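Local coordinates for female germline-specific tumor suppressor gld-1 (Caenorhabditis elegans, PDB 3K6T), which binds the 5'-UACUCAU-3' consensus in target mRNAs as a homodimer and represses translation of messages such as glp-1, at residues A[29-32]-A[33-37]. Residues are numbered along the deposited sequence; the frame is centred on the assembly and turned at random.
Sequences NVER and LLDDE
The guanidinium of Arg32 meets its polar partners at its edge and in its plane: Asn29 OD1, one turn earlier, and a water that leads to Asp36, one turn later. Asp36 OD2 and Leu33 CD2 approach the group obliquely, and the guanidinium and the Asp36 carboxylate are inclined by 64°. An i/i+3 bond to Asn29 and a water-bridged i/i+4 pair with Asp36 here occupy the second helix, 28-49, of the helix-turn-helix Qua1 homodimerization domain. Arg32 and Asp36 run side by side in the same direction, yet NH1 of Arg32 stays 4.3 Å from OD2 of Asp36, too far for a salt bridge. The water closes the gap, accepting from Arg32 NH1 and donating to Asp36 OD2 at 2.7 Å. With chi1 and chi2 of Arg32 extended, a bend at chi3 (49°) brings Arg32 NH2 back to Asn29 OD1 at 2.8 Å; Tyr9 OH of the second subunit also bonds to NH2, so this turn is joined to the partner chain.

Glu31 and Asp35 illustrate the complementary case, like charges on one face. Their carboxylates stand nearly perpendicular, with Glu31 OE2 3.3 Å from Asp35 OD2, and Lys17 of helix 7-20 makes salt bridges to both, which probably offsets the repulsion. Beneath the side chains, successive backbone bonds continue the helix. Leu33 N donates to Asn29 O, and the same oxygen lies 3.2 Å from Leu33 CG.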
ATOM      1  N   ASN A  29       5.064  -7.267  -3.048  1.00 22.85           N
ATOM      2  CA  ASN A  29       4.195  -6.191  -3.509  1.00 26.19           C
ATOM      3  C   ASN A  29       3.576  -5.407  -2.359  1.00 29.82           C
ATOM      4  O   ASN A  29       3.461  -4.182  -2.420  1.00 28.56           O
ATOM      5  CB  ASN A  29       3.121  -6.723  -4.460  1.00 24.61           C
ATOM      6  CG  ASN A  29       3.701  -7.101  -5.807  1.00 33.64           C
ATOM      7  OD1 ASN A  29       4.204  -6.246  -6.534  1.00 34.44           O
ATOM      8  ND2 ASN A  29       3.669  -8.382  -6.127  1.00 33.99           N
ATOM      9  N   VAL A  30       3.178  -6.120  -1.312  1.00 23.90           N
ATOM     10  CA  VAL A  30       2.690  -5.469  -0.111  1.00 25.34           C
ATOM     11  C   VAL A  30       3.754  -4.519   0.448  1.00 25.62           C
ATOM     12  O   VAL A  30       3.452  -3.379   0.815  1.00 29.00           O
ATOM     13  CB  VAL A  30       2.263  -6.494   0.962  1.00 30.32           C
ATOM     14  CG1 VAL A  30       2.197  -5.837   2.320  1.00 28.50           C
ATOM     15  CG2 VAL A  30       0.922  -7.110   0.596  1.00 29.81           C
ATOM     16  N   GLU A  31       5.000  -4.975   0.494  1.00 24.54           N
ATOM     17  CA  GLU A  31       6.074  -4.132   1.024  1.00 26.81           C
ATOM     18  C   GLU A  31       6.245  -2.846   0.208  1.00 26.18           C
ATOM     19  O   GLU A  31       6.418  -1.768   0.772  1.00 27.40           O
ATOM     20  CB  GLU A  31       7.398  -4.898   1.101  1.00 28.93           C
ATOM     21  CG  GLU A  31       8.586  -4.041   1.552  1.00 31.88           C
ATOM     22  CD  GLU A  31       8.529  -3.678   3.027  1.00 37.50           C
ATOM     23  OE1 GLU A  31       7.861  -4.399   3.804  1.00 34.88           O
ATOM     24  OE2 GLU A  31       9.164  -2.673   3.408  1.00 45.80           O
ATOM     25  N   ARG A  32       6.200  -2.966  -1.118  1.00 27.06           N
ATOM     26  CA  ARG A  32       6.313  -1.799  -1.996  1.00 28.50           C
ATOM     27  C   ARG A  32       5.143  -0.826  -1.812  1.00 27.49           C
ATOM     28  O   ARG A  32       5.344   0.387  -1.716  1.00 27.36           O
ATOM     29  CB  ARG A  32       6.397  -2.236  -3.464  1.00 26.90           C
ATOM     30  CG  ARG A  32       6.490  -1.091  -4.453  1.00 30.90           C
ATOM     31  CD  ARG A  32       6.720  -1.628  -5.852  1.00 37.53           C
ATOM     32  NE  ARG A  32       5.774  -2.698  -6.147  1.00 38.90           N
ATOM     33  CZ  ARG A  32       4.530  -2.496  -6.560  1.00 37.81           C
ATOM     34  NH1 ARG A  32       4.087  -1.260  -6.749  1.00 41.22           N
ATOM     35  NH2 ARG A  32       3.729  -3.528  -6.795  1.00 34.16           N
ATOM     36  N   LEU A  33       3.921  -1.360  -1.781  1.00 24.92           N
ATOM     37  CA  LEU A  33       2.727  -0.535  -1.606  1.00 26.16           C
ATOM     38  C   LEU A  33       2.790   0.215  -0.276  1.00 26.11           C
ATOM     39  O   LEU A  33       2.441   1.392  -0.189  1.00 26.95           O
ATOM     40  CB  LEU A  33       1.459  -1.395  -1.683  1.00 25.82           C
ATOM     41  CG  LEU A  33       1.198  -2.055  -3.047  1.00 26.23           C
ATOM     42  CD1 LEU A  33       0.052  -3.068  -2.990  1.00 23.68           C
ATOM     43  CD2 LEU A  33       0.946  -0.986  -4.109  1.00 26.79           C
ATOM     44  N   LEU A  34       3.259  -0.478   0.752  1.00 20.31           N
ATOM     45  CA  LEU A  34       3.357   0.084   2.087  1.00 22.41           C
ATOM     46  C   LEU A  34       4.430   1.171   2.154  1.00 20.60           C
ATOM     47  O   LEU A  34       4.201   2.223   2.735  1.00 25.88           O
ATOM     48  CB  LEU A  34       3.633  -1.024   3.116  1.00 25.29           C
ATOM     49  CG  LEU A  34       3.902  -0.581   4.561  1.00 23.77           C
ATOM     50  CD1 LEU A  34       2.751   0.268   5.119  1.00 23.39           C
ATOM     51  CD2 LEU A  34       4.161  -1.803   5.453  1.00 26.40           C
ATOM     52  N   ASP A  35       5.594   0.914   1.565  1.00 21.63           N
ATOM     53  CA  ASP A  35       6.643   1.948   1.462  1.00 31.71           C
ATOM     54  C   ASP A  35       6.164   3.182   0.687  1.00 28.42           C
ATOM     55  O   ASP A  35       6.456   4.316   1.071  1.00 27.42           O
ATOM     56  CB  ASP A  35       7.911   1.394   0.796  1.00 28.26           C
ATOM     57  CG  ASP A  35       8.702   0.487   1.709  1.00 37.52           C
ATOM     58  OD1 ASP A  35       8.469   0.549   2.933  1.00 33.98           O
ATOM     59  OD2 ASP A  35       9.555  -0.281   1.209  1.00 36.00           O
ATOM     60  N   ASP A  36       5.442   2.956  -0.409  1.00 26.18           N
ATOM     61  CA  ASP A  36       4.872   4.056  -1.189  1.00 26.23           C
ATOM     62  C   ASP A  36       3.959   4.906  -0.303  1.00 26.17           C
ATOM     63  O   ASP A  36       3.985   6.130  -0.371  1.00 24.99           O
ATOM     64  CB  ASP A  36       4.031   3.541  -2.361  1.00 23.72           C
ATOM     65  CG  ASP A  36       4.858   2.936  -3.494  1.00 37.11           C
ATOM     66  OD1 ASP A  36       6.099   3.049  -3.487  1.00 34.59           O
ATOM     67  OD2 ASP A  36       4.238   2.344  -4.410  1.00 36.92           O
ATOM     68  N   GLU A  37       3.125   4.252   0.503  1.00 25.00           N
ATOM     69  CA  GLU A  37       2.139   4.961   1.337  1.00 24.05           C
ATOM     70  C   GLU A  37       2.830   5.734   2.467  1.00 23.40           C
ATOM     71  O   GLU A  37       2.439   6.844   2.807  1.00 24.75           O
ATOM     72  CB  GLU A  37       1.085   3.982   1.900  1.00 22.55           C
ATOM     73  CG  GLU A  37      -0.005   4.617   2.764  1.00 23.75           C
ATOM     74  CD  GLU A  37      -0.972   5.502   1.966  1.00 33.85           C
ATOM     75  OE1 GLU A  37      -0.685   5.826   0.790  1.00 34.67           O
ATOM     76  OE2 GLU A  37      -2.029   5.872   2.517  1.00 29.73           O
TER
HETATM   77  O   HOH W   1       5.416   1.525  -6.644  1.00 42.93           O